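Local coordinates for oxysterol-binding protein homolog 3 (Saccharomyces cerevisiae, PDB 4INQ) that carries sterols and phospholipids in a hydrophobic pocket and transfers them between membranes in phosphoinositide-coupled, directional lipid transport, at residues I69-L74 with P119-L124. Residues are numbered along the deposited sequence; the frame is centred on the assembly and turned at random.
Sequences ISILQL and PFNPLL. With PIF ((2R)-3-{[(S)-hydroxy{[(1R,2R,3R,4R,5S,6R)-2,3,5,6-tetrahydroxy-4-(phosphonooxy)cyclohexyl]oxy}phosphoryl]oxy}propane-1,2-diyl dioctanoate), chain B.
Ser70 and Phe120 pair as a parallel bridge: Phe120 N gives a 2.7 Å bond to Ile69 O, and Ile71 N returns a weak one of 3.0 Å to Phe120 O. Ser70 then starts helix 71-76 through a capping box, its N bonding in plane to a lone pair of Gln73 OE1 while its OG, hydrogen-bonded also to Ser321, takes a weak bond from Gln73 N.

Two prolines pack against this first turn. Pro122 lies crosswise to Ile71, CD 3.7 Å from Ile71 CB, and its CG meets Leu72 CG. Pro119 presses its CG on Leu74 CD2 at 3.7 Å; that methyl also touches an octanoyl tail of the bound PI4P at C15. With CG1 beside its backbone N (chi1 -70°), Ile71 runs alongside Asn121, placing CD1 3.6 Å from OD1. Asn121 ND2 makes a weak 3.3 Å bond to the ester oxygen O13 of the bridging phosphate. Replacing Asn121 by an alanine is likely to deprive O13 of this weak donor and cost Ile71 CD1 its contact with the amide oxygen.

Segment 119-124 thus borders the PI4P site of the OSBP-related domain, near lipid-binding Lys118 and Glu346. Phe151 of strand 150-157 packs on Ile71, Leu72 and Pro122, while helix 325-331 covers Ser70 and Phe120 through Ile327.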
# COMPACT_ATOMS: atom_id res chain seq x y z
N ILE A 69 2.79 -10.49 4.47
CA ILE A 69 3.22 -9.63 3.35
C ILE A 69 4.04 -8.48 3.93
O ILE A 69 3.90 -8.14 5.11
CB ILE A 69 2.07 -9.00 2.53
CG1 ILE A 69 1.30 -7.98 3.38
CG2 ILE A 69 1.13 -10.08 1.98
CD1 ILE A 69 0.39 -7.04 2.56
N SER A 70 4.90 -7.88 3.11
CA SER A 70 5.71 -6.75 3.57
C SER A 70 4.95 -5.45 3.34
O SER A 70 3.88 -5.45 2.72
CB SER A 70 7.03 -6.70 2.79
OG SER A 70 6.83 -6.18 1.48
N ILE A 71 5.50 -4.34 3.83
CA ILE A 71 4.87 -3.03 3.65
C ILE A 71 4.85 -2.64 2.17
O ILE A 71 3.93 -1.98 1.70
CB ILE A 71 5.63 -1.92 4.42
CG1 ILE A 71 5.44 -2.10 5.92
CG2 ILE A 71 5.13 -0.55 4.00
CD1 ILE A 71 6.35 -1.22 6.74
N LEU A 72 5.89 -3.05 1.44
CA LEU A 72 5.97 -2.76 0.01
C LEU A 72 4.75 -3.34 -0.70
O LEU A 72 4.19 -2.72 -1.61
CB LEU A 72 7.25 -3.36 -0.57
CG LEU A 72 8.54 -2.67 -0.16
CD1 LEU A 72 9.72 -3.52 -0.57
CD2 LEU A 72 8.62 -1.27 -0.81
N GLN A 73 4.36 -4.55 -0.28
CA GLN A 73 3.23 -5.26 -0.85
C GLN A 73 1.90 -4.62 -0.42
O GLN A 73 0.95 -4.53 -1.21
CB GLN A 73 3.29 -6.73 -0.43
CG GLN A 73 4.43 -7.51 -1.10
CD GLN A 73 4.62 -8.92 -0.55
OE1 GLN A 73 4.93 -9.09 0.63
NE2 GLN A 73 4.46 -9.92 -1.40
N LEU A 74 1.83 -4.18 0.83
CA LEU A 74 0.63 -3.52 1.34
C LEU A 74 0.34 -2.25 0.53
O LEU A 74 -0.78 -2.04 0.04
CB LEU A 74 0.83 -3.13 2.80
CG LEU A 74 -0.23 -2.14 3.31
CD1 LEU A 74 -1.51 -2.89 3.66
CD2 LEU A 74 0.30 -1.41 4.54
N PRO A 119 2.13 -5.41 8.28
CA PRO A 119 2.99 -6.07 7.30
C PRO A 119 4.38 -6.24 7.88
O PRO A 119 4.72 -5.61 8.89
CB PRO A 119 3.00 -5.09 6.13
CG PRO A 119 1.80 -4.23 6.34
CD PRO A 119 1.77 -4.06 7.82
N PHE A 120 5.20 -7.09 7.27
CA PHE A 120 6.57 -7.23 7.75
C PHE A 120 7.27 -5.95 7.33
O PHE A 120 6.92 -5.35 6.31
CB PHE A 120 7.29 -8.41 7.08
CG PHE A 120 6.96 -9.75 7.68
CD1 PHE A 120 5.69 -10.30 7.55
CD2 PHE A 120 7.94 -10.48 8.35
CE1 PHE A 120 5.39 -11.56 8.08
CE2 PHE A 120 7.65 -11.74 8.88
CZ PHE A 120 6.37 -12.28 8.74
N ASN A 121 8.24 -5.51 8.12
CA ASN A 121 8.98 -4.32 7.77
C ASN A 121 10.02 -4.77 6.75
O ASN A 121 10.76 -5.72 7.00
CB ASN A 121 9.68 -3.75 9.01
CG ASN A 121 9.31 -2.29 9.25
OD1 ASN A 121 9.52 -1.43 8.38
ND2 ASN A 121 8.77 -2.00 10.43
N PRO A 122 10.06 -4.13 5.58
CA PRO A 122 11.03 -4.51 4.55
C PRO A 122 12.44 -4.13 4.98
O PRO A 122 12.62 -3.19 5.74
CB PRO A 122 10.59 -3.70 3.33
CG PRO A 122 9.13 -3.51 3.55
CD PRO A 122 9.06 -3.20 5.03
N LEU A 123 13.42 -4.87 4.47
CA LEU A 123 14.81 -4.58 4.77
C LEU A 123 15.24 -3.48 3.80
O LEU A 123 14.58 -3.25 2.79
CB LEU A 123 15.67 -5.81 4.53
CG LEU A 123 15.26 -7.06 5.31
CD1 LEU A 123 16.28 -8.16 5.05
CD2 LEU A 123 15.18 -6.72 6.82
N LEU A 124 16.32 -2.78 4.11
CA LEU A 124 16.80 -1.74 3.22
C LEU A 124 17.20 -2.39 1.90
O LEU A 124 17.91 -3.39 1.90
CB LEU A 124 18.01 -1.04 3.84
CG LEU A 124 18.60 0.08 2.98
CD1 LEU A 124 17.51 1.11 2.66
CD2 LEU A 124 19.75 0.72 3.73
C1 PIF B . 11.93 -4.13 12.91
O1 PIF B . 10.55 -4.13 12.54
P1 PIF B . 9.31 -4.37 13.55
C2 PIF B . 12.24 -3.00 13.95
O2 PIF B . 11.92 -1.72 13.38
C3 PIF B . 13.76 -3.07 14.32
O3 PIF B . 14.09 -2.05 15.27
C4 PIF B . 14.64 -2.89 13.06
O4 PIF B . 16.02 -2.99 13.39
P4 PIF B . 16.98 -1.79 13.83
C5 PIF B . 14.31 -3.96 12.02
O5 PIF B . 15.11 -3.77 10.87
C6 PIF B . 12.81 -3.92 11.64
O6 PIF B . 12.57 -4.93 10.67
C7 PIF B . 8.08 -2.23 14.75
C8 PIF B . 7.29 -0.94 14.35
C9 PIF B . 6.22 -1.18 13.26
C10 PIF B . 5.25 0.25 11.63
C11 PIF B . 3.80 0.01 11.16
O11 PIF B . 9.66 -4.97 14.85
C12 PIF B . 3.62 0.27 9.66
O12 PIF B . 8.27 -5.28 12.73
C13 PIF B . 2.15 0.15 9.24
O13 PIF B . 8.50 -2.96 13.60
C14 PIF B . 1.95 0.57 7.77
O14 PIF B . 6.73 -0.36 15.61
C15 PIF B . 0.49 0.93 7.48
O15 PIF B . 5.57 0.07 12.96
C16 PIF B . 0.35 2.04 6.42
O16 PIF B . 6.12 0.62 10.82
C17 PIF B . -0.52 3.21 6.91
O17 PIF B . 7.27 1.83 15.29
C18 PIF B . 6.52 1.00 15.78
C19 PIF B . 5.33 1.50 16.59
C20 PIF B . 4.16 1.87 15.67
C21 PIF B . 2.95 0.96 15.91
C22 PIF B . 1.98 1.05 14.91
C23 PIF B . 1.35 -0.04 14.28
C24 PIF B . 0.42 0.04 13.23
C25 PIF B . -0.12 -1.23 12.98
O41 PIF B . 18.37 -1.96 13.07
O42 PIF B . 17.12 -1.81 15.32
O43 PIF B . 16.34 -0.41 13.25